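Side-chain contacts in GST N-terminal domain-containing protein (Pseudomonas syringae pv. tomato, PDB 3IC8), which is of unknown function but has the two-domain fold of the glutathione S-transferases and may, like its relatives, bind glutathione: residues T11-E16 against L109-E114; W190-T195 against A199-D204. All blocks are in the same frame, centred on the assembly; numbering follows the deposited sequence.

Contact 1 (T11-E16 against L109-E114); sequences TSLFAE and LVFQPE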
loop_
_atom_site.group_PDB
_atom_site.type_symbol
_atom_site.label_atom_id
_atom_site.label_comp_id
_atom_site.label_asym_id
_atom_site.label_seq_id
_atom_site.Cartn_x
_atom_site.Cartn_y
_atom_site.Cartn_z
ATOM N N THR A 11 -24.609 2.647 -2.208
ATOM C CA THR A 11 -23.843 3.853 -2.120
ATOM C C THR A 11 -23.986 4.554 -0.787
ATOM O O THR A 11 -23.437 5.591 -0.595
ATOM C CB THR A 11 -24.185 4.800 -3.242
ATOM O OG1 THR A 11 -25.588 4.949 -3.323
ATOM C CG2 THR A 11 -23.704 4.261 -4.516
ATOM N N SER A 12 -24.729 3.970 0.125
ATOM C CA SER A 12 -24.946 4.590 1.405
ATOM C C SER A 12 -23.775 4.402 2.336
ATOM O O SER A 12 -23.326 3.329 2.573
ATOM C CB SER A 12 -26.216 4.058 2.032
ATOM O OG SER A 12 -26.375 4.533 3.331
ATOM N N LEU A 13 -23.304 5.503 2.867
ATOM C CA LEU A 13 -22.259 5.553 3.852
ATOM C C LEU A 13 -22.696 4.858 5.091
ATOM O O LEU A 13 -21.912 4.324 5.801
ATOM C CB LEU A 13 -21.924 6.981 4.186
ATOM C CG LEU A 13 -21.368 7.868 3.100
ATOM C CD1 LEU A 13 -21.503 9.254 3.534
ATOM C CD2 LEU A 13 -19.953 7.556 2.896
ATOM N N PHE A 14 -23.980 4.898 5.340
ATOM C CA PHE A 14 -24.576 4.288 6.496
ATOM C C PHE A 14 -24.515 2.773 6.508
ATOM O O PHE A 14 -24.546 2.170 7.542
ATOM C CB PHE A 14 -25.977 4.823 6.725
ATOM C CG PHE A 14 -26.009 6.246 7.171
ATOM C CD1 PHE A 14 -26.055 6.571 8.482
ATOM C CD2 PHE A 14 -25.982 7.258 6.264
ATOM C CE1 PHE A 14 -26.070 7.847 8.857
ATOM C CE2 PHE A 14 -25.998 8.527 6.655
ATOM C CZ PHE A 14 -26.045 8.823 7.940
ATOM N N ALA A 15 -24.418 2.177 5.335
ATOM C CA ALA A 15 -24.378 0.757 5.167
ATOM C C ALA A 15 -22.987 0.190 5.027
ATOM O O ALA A 15 -22.840 -0.955 4.734
ATOM C CB ALA A 15 -25.191 0.377 4.004
ATOM N N GLU A 16 -21.975 1.010 5.176
ATOM C CA GLU A 16 -20.603 0.576 5.053
ATOM C C GLU A 16 -20.135 -0.407 6.098
ATOM O O GLU A 16 -19.394 -1.287 5.816
ATOM C CB GLU A 16 -19.675 1.766 4.939
ATOM C CG GLU A 16 -18.267 1.439 4.641
ATOM C CD GLU A 16 -18.020 0.971 3.231
ATOM O OE1 GLU A 16 -16.878 0.627 2.968
ATOM O OE2 GLU A 16 -18.930 0.938 2.403
ATOM N N LEU A 109 -20.531 16.373 12.712
ATOM C CA LEU A 109 -19.459 17.102 12.141
ATOM C C LEU A 109 -19.510 17.189 10.653
ATOM O O LEU A 109 -19.260 18.213 10.103
ATOM C CB LEU A 109 -18.161 16.434 12.515
ATOM C CG LEU A 109 -17.602 16.668 13.892
ATOM C CD1 LEU A 109 -16.369 15.887 14.085
ATOM C CD2 LEU A 109 -17.334 18.084 14.076
ATOM N N VAL A 110 -19.757 16.080 10.008
ATOM C CA VAL A 110 -19.841 16.023 8.582
ATOM C C VAL A 110 -21.031 16.699 7.947
ATOM O O VAL A 110 -20.900 17.428 6.990
ATOM C CB VAL A 110 -19.847 14.584 8.158
ATOM C CG1 VAL A 110 -20.035 14.459 6.705
ATOM C CG2 VAL A 110 -18.606 13.930 8.584
ATOM N N PHE A 111 -22.207 16.419 8.459
ATOM C CA PHE A 111 -23.405 16.892 7.829
ATOM C C PHE A 111 -23.823 18.257 8.315
ATOM O O PHE A 111 -24.857 18.423 8.867
ATOM C CB PHE A 111 -24.502 15.861 7.981
ATOM C CG PHE A 111 -24.207 14.587 7.295
ATOM C CD1 PHE A 111 -24.149 14.530 5.941
ATOM C CD2 PHE A 111 -23.964 13.448 7.995
ATOM C CE1 PHE A 111 -23.869 13.372 5.328
ATOM C CE2 PHE A 111 -23.698 12.304 7.368
ATOM C CZ PHE A 111 -23.642 12.267 6.042
ATOM N N GLN A 112 -22.967 19.226 8.094
ATOM C CA GLN A 112 -23.250 20.599 8.368
ATOM C C GLN A 112 -22.673 21.385 7.218
ATOM O O GLN A 112 -21.838 20.906 6.522
ATOM C CB GLN A 112 -22.691 21.035 9.714
ATOM C CG GLN A 112 -21.289 20.688 9.932
ATOM C CD GLN A 112 -20.687 21.409 11.106
ATOM O OE1 GLN A 112 -20.852 22.606 11.269
ATOM N NE2 GLN A 112 -19.965 20.685 11.921
ATOM N N PRO A 113 -23.131 22.600 7.041
ATOM C CA PRO A 113 -22.889 23.411 5.864
ATOM C C PRO A 113 -21.438 23.724 5.675
ATOM O O PRO A 113 -20.993 23.960 4.591
ATOM C CB PRO A 113 -23.624 24.678 6.196
ATOM C CG PRO A 113 -24.682 24.276 7.032
ATOM C CD PRO A 113 -24.320 23.050 7.749
ATOM N N GLU A 114 -20.704 23.737 6.765
ATOM C CA GLU A 114 -19.303 24.054 6.732
ATOM C C GLU A 114 -18.497 23.095 5.887
ATOM O O GLU A 114 -17.438 23.428 5.420
ATOM C CB GLU A 114 -18.772 24.070 8.145
ATOM C CG GLU A 114 -19.054 25.339 8.872
ATOM C CD GLU A 114 -20.492 25.472 9.292
ATOM O OE1 GLU A 114 -21.123 24.461 9.637
ATOM O OE2 GLU A 114 -20.997 26.602 9.280
#

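Contact 2 (W190-T195 against A199-D204); sequences WFLKQT and APFVDD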
loop_
_atom_site.group_PDB
_atom_site.type_symbol
_atom_site.label_atom_id
_atom_site.label_comp_id
_atom_site.label_asym_id
_atom_site.label_seq_id
_atom_site.Cartn_x
_atom_site.Cartn_y
_atom_site.Cartn_z
ATOM N N TRP A 190 -15.099 6.857 8.857
ATOM C CA TRP A 190 -15.317 6.749 7.451
ATOM C C TRP A 190 -16.124 7.943 6.971
ATOM O O TRP A 190 -15.910 8.442 5.902
ATOM C CB TRP A 190 -15.989 5.418 7.166
ATOM C CG TRP A 190 -16.496 5.230 5.832
ATOM C CD1 TRP A 190 -17.763 5.101 5.479
ATOM C CD2 TRP A 190 -15.734 5.105 4.653
ATOM N NE1 TRP A 190 -17.872 4.920 4.153
ATOM C CE2 TRP A 190 -16.624 4.919 3.616
ATOM C CE3 TRP A 190 -14.376 5.151 4.374
ATOM C CZ2 TRP A 190 -16.220 4.786 2.326
ATOM C CZ3 TRP A 190 -13.977 5.009 3.097
ATOM C CH2 TRP A 190 -14.890 4.831 2.083
ATOM N N PHE A 191 -17.046 8.406 7.793
ATOM C CA PHE A 191 -17.808 9.587 7.469
ATOM C C PHE A 191 -16.911 10.809 7.355
ATOM O O PHE A 191 -17.059 11.581 6.460
ATOM C CB PHE A 191 -18.903 9.836 8.510
ATOM C CG PHE A 191 -20.080 8.936 8.386
ATOM C CD1 PHE A 191 -21.147 9.277 7.614
ATOM C CD2 PHE A 191 -20.126 7.754 9.051
ATOM C CE1 PHE A 191 -22.217 8.452 7.512
ATOM C CE2 PHE A 191 -21.178 6.932 8.934
ATOM C CZ PHE A 191 -22.225 7.277 8.169
ATOM N N LEU A 192 -15.978 10.970 8.268
ATOM C CA LEU A 192 -15.078 12.102 8.261
ATOM C C LEU A 192 -14.162 12.154 7.060
ATOM O O LEU A 192 -13.887 13.191 6.559
ATOM C CB LEU A 192 -14.282 12.196 9.536
ATOM C CG LEU A 192 -14.859 12.688 10.858
ATOM C CD1 LEU A 192 -15.948 13.674 10.806
ATOM C CD2 LEU A 192 -15.171 11.590 11.754
ATOM N N LYS A 193 -13.729 11.004 6.600
ATOM C CA LYS A 193 -12.833 10.862 5.485
ATOM C C LYS A 193 -13.409 11.326 4.156
ATOM O O LYS A 193 -12.701 11.571 3.249
ATOM C CB LYS A 193 -12.375 9.430 5.380
ATOM C CG LYS A 193 -11.482 8.987 6.480
ATOM C CD LYS A 193 -10.136 9.630 6.406
ATOM C CE LYS A 193 -9.187 8.795 5.626
ATOM N NZ LYS A 193 -7.880 9.403 5.550
ATOM N N GLN A 194 -14.715 11.449 4.096
ATOM C CA GLN A 194 -15.452 11.836 2.917
ATOM C C GLN A 194 -15.221 13.254 2.415
ATOM O O GLN A 194 -15.470 13.555 1.282
ATOM C CB GLN A 194 -16.938 11.601 3.130
ATOM C CG GLN A 194 -17.334 10.187 3.412
ATOM C CD GLN A 194 -16.735 9.201 2.477
ATOM O OE1 GLN A 194 -15.963 8.368 2.865
ATOM N NE2 GLN A 194 -17.082 9.302 1.234
ATOM N N THR A 195 -14.768 14.113 3.297
ATOM C CA THR A 195 -14.687 15.513 3.040
ATOM C C THR A 195 -13.346 16.087 3.424
ATOM O O THR A 195 -12.750 15.701 4.379
ATOM C CB THR A 195 -15.726 16.212 3.850
ATOM O OG1 THR A 195 -16.886 16.384 3.060
ATOM C CG2 THR A 195 -15.230 17.505 4.293
ATOM N N ALA A 199 -11.739 15.685 7.162
ATOM C CA ALA A 199 -10.659 14.722 7.201
ATOM C C ALA A 199 -9.586 14.945 8.275
ATOM O O ALA A 199 -9.037 14.019 8.793
ATOM C CB ALA A 199 -10.067 14.588 5.879
ATOM N N PRO A 200 -9.326 16.189 8.610
ATOM C CA PRO A 200 -8.366 16.519 9.647
ATOM C C PRO A 200 -8.805 16.013 11.008
ATOM O O PRO A 200 -8.011 15.817 11.871
ATOM C CB PRO A 200 -8.345 18.030 9.598
ATOM C CG PRO A 200 -8.709 18.339 8.294
ATOM C CD PRO A 200 -9.743 17.405 7.920
ATOM N N PHE A 201 -10.090 15.795 11.176
ATOM C CA PHE A 201 -10.574 15.228 12.392
ATOM C C PHE A 201 -10.022 13.832 12.611
ATOM O O PHE A 201 -9.815 13.448 13.727
ATOM C CB PHE A 201 -12.084 15.210 12.408
ATOM C CG PHE A 201 -12.686 16.529 12.598
ATOM C CD1 PHE A 201 -12.462 17.237 13.738
ATOM C CD2 PHE A 201 -13.504 17.061 11.653
ATOM C CE1 PHE A 201 -13.026 18.435 13.910
ATOM C CE2 PHE A 201 -14.042 18.249 11.815
ATOM C CZ PHE A 201 -13.807 18.945 12.947
ATOM N N VAL A 202 -9.743 13.130 11.528
ATOM C CA VAL A 202 -8.958 11.927 11.582
ATOM C C VAL A 202 -7.462 12.094 11.325
ATOM O O VAL A 202 -6.662 11.602 12.055
ATOM C CB VAL A 202 -9.460 10.928 10.600
ATOM C CG1 VAL A 202 -8.775 9.653 10.789
ATOM C CG2 VAL A 202 -10.889 10.757 10.737
ATOM N N ASP A 203 -7.096 12.793 10.271
ATOM C CA ASP A 203 -5.728 12.828 9.784
ATOM C C ASP A 203 -4.713 13.466 10.739
ATOM O O ASP A 203 -3.541 13.219 10.639
ATOM C CB ASP A 203 -5.664 13.424 8.380
ATOM C CG ASP A 203 -6.276 12.525 7.334
ATOM O OD1 ASP A 203 -6.515 11.367 7.620
ATOM O OD2 ASP A 203 -6.537 12.964 6.229
ATOM N N ASP A 204 -5.211 14.277 11.655
ATOM C CA ASP A 204 -4.430 14.936 12.673
ATOM C C ASP A 204 -3.858 13.992 13.688
ATOM O O ASP A 204 -2.995 14.356 14.432
ATOM C CB ASP A 204 -5.243 15.973 13.391
ATOM C CG ASP A 204 -5.356 17.209 12.625
ATOM O OD1 ASP A 204 -5.902 18.184 13.121
ATOM O OD2 ASP A 204 -4.903 17.203 11.496
#

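Contact 1 (T11-E16 against L109-E114)
Phe111 reaches across from the end of helix 88-110 to meet Phe14 and Leu13, a small, wholly apolar touch that buries only 90 Å² between the two segments. The Phe111 side chain starts well back: CB stands 7.2 Å from Phe14 CZ. At the next bond CG lies beside the backbone N and opposite the carbonyl carbon (chi1 -64°), and from there the ring extends toward the loop. Val110 CG1 backs one face, 4.0 Å above the plane and over the ring centre, so the preceding residue lies against that face of the ring. Contact is made at the far end of the ring. CE2 lies 4.2 Å from Phe14 CZ, the rings meeting obliquely, and CZ is 4.5 Å from Leu13 CD1, which sits at the ring edge near its plane. Leu13 gets there with CD1 anti to CA (chi2 163°), stretching that methyl out toward Phe111.

Both backbones turn sharply here. Phe111 is the centre of an inverse gamma turn, closed by a weak bond from Gln112 N to Val110 O, and Gln112 NE2 reaches back to Leu109 O at 3.1 Å, tilted from the carbonyl plane. In the loop, Ala15 N bonds to Ser12 O, which also receives Arg19 NH2.

Segment 11-16 links strand 4-8 to helix 16-25 in the thioredoxin-like domain; many glutathione S-transferases carry their catalytic residue in this region, though none is established here. Phe14 also packs edge-to-face with Phe191 of helix 180-193, while Pro196 and Thr195 of the second subunit lie against Phe14 and Phe111. The contact thus joins the start of the N-terminal domain to the end of helix 88-110, beside helix 180-193 and at the subunit interface.

Contact 2 (W190-T195 against A199-D204)
The chain leaves helix 180-193, turns through a short loop and enters helix 200-203, bringing the CA atoms of Lys193 and Ala199 to 4.8 Å; a weak backbone bond from Ala199 N to Thr195 O closes the turn at 3.0 Å. Leu192 fills the angle between the two helices: its CB lies 3.9 Å from Val202 CG2, and its CG is 4.1 Å from Phe201 CB, the two side chains crossing at about a right angle. On Val202 it is the methyl opposite the carbonyl carbon that faces Leu192.

Lys193 bends at chi2 and chi3 (-70° and -92°), which swings its ammonium round to Asp203. NZ approaches OD1 at 3.2 Å on the syn side of the carboxylate, forming a salt bridge. Both charges have further partners across the subunit boundary: Tyr9 OH of the second subunit bonds to Lys193 NZ and Asp203 OD2, and Ser36 of that subunit also holds OD2. The carboxylate is therefore fixed from two chains.

Around this corner of the C-terminal domain, Leu192 and Phe201 lean on helix 88-110, Phe201 meets Trp156 of helix 149-167 edge-to-face, and Lys193 and Val202 pack on Leu212 of helix 206-216.

How the contacts relate
Both segments of contact 1 come earlier in the chain than those of contact 2, and the two contacts lie about 11 Å apart between centres. Helix 180-193 brings them together: Val110 CG2 packs 3.5 Å from Leu192 CD1, and Leu13 CD2 sits 3.6 Å from Trp190 NE1. Contact 1 bridges the thioredoxin-like N-terminal domain and the helical part of the chain, whereas contact 2 lies entirely within the C-terminal domain. Both also touch the second subunit, where Thr11 OG1 of one chain bonds to Lys193 O of the other, so this region joins domain packing to subunit assembly.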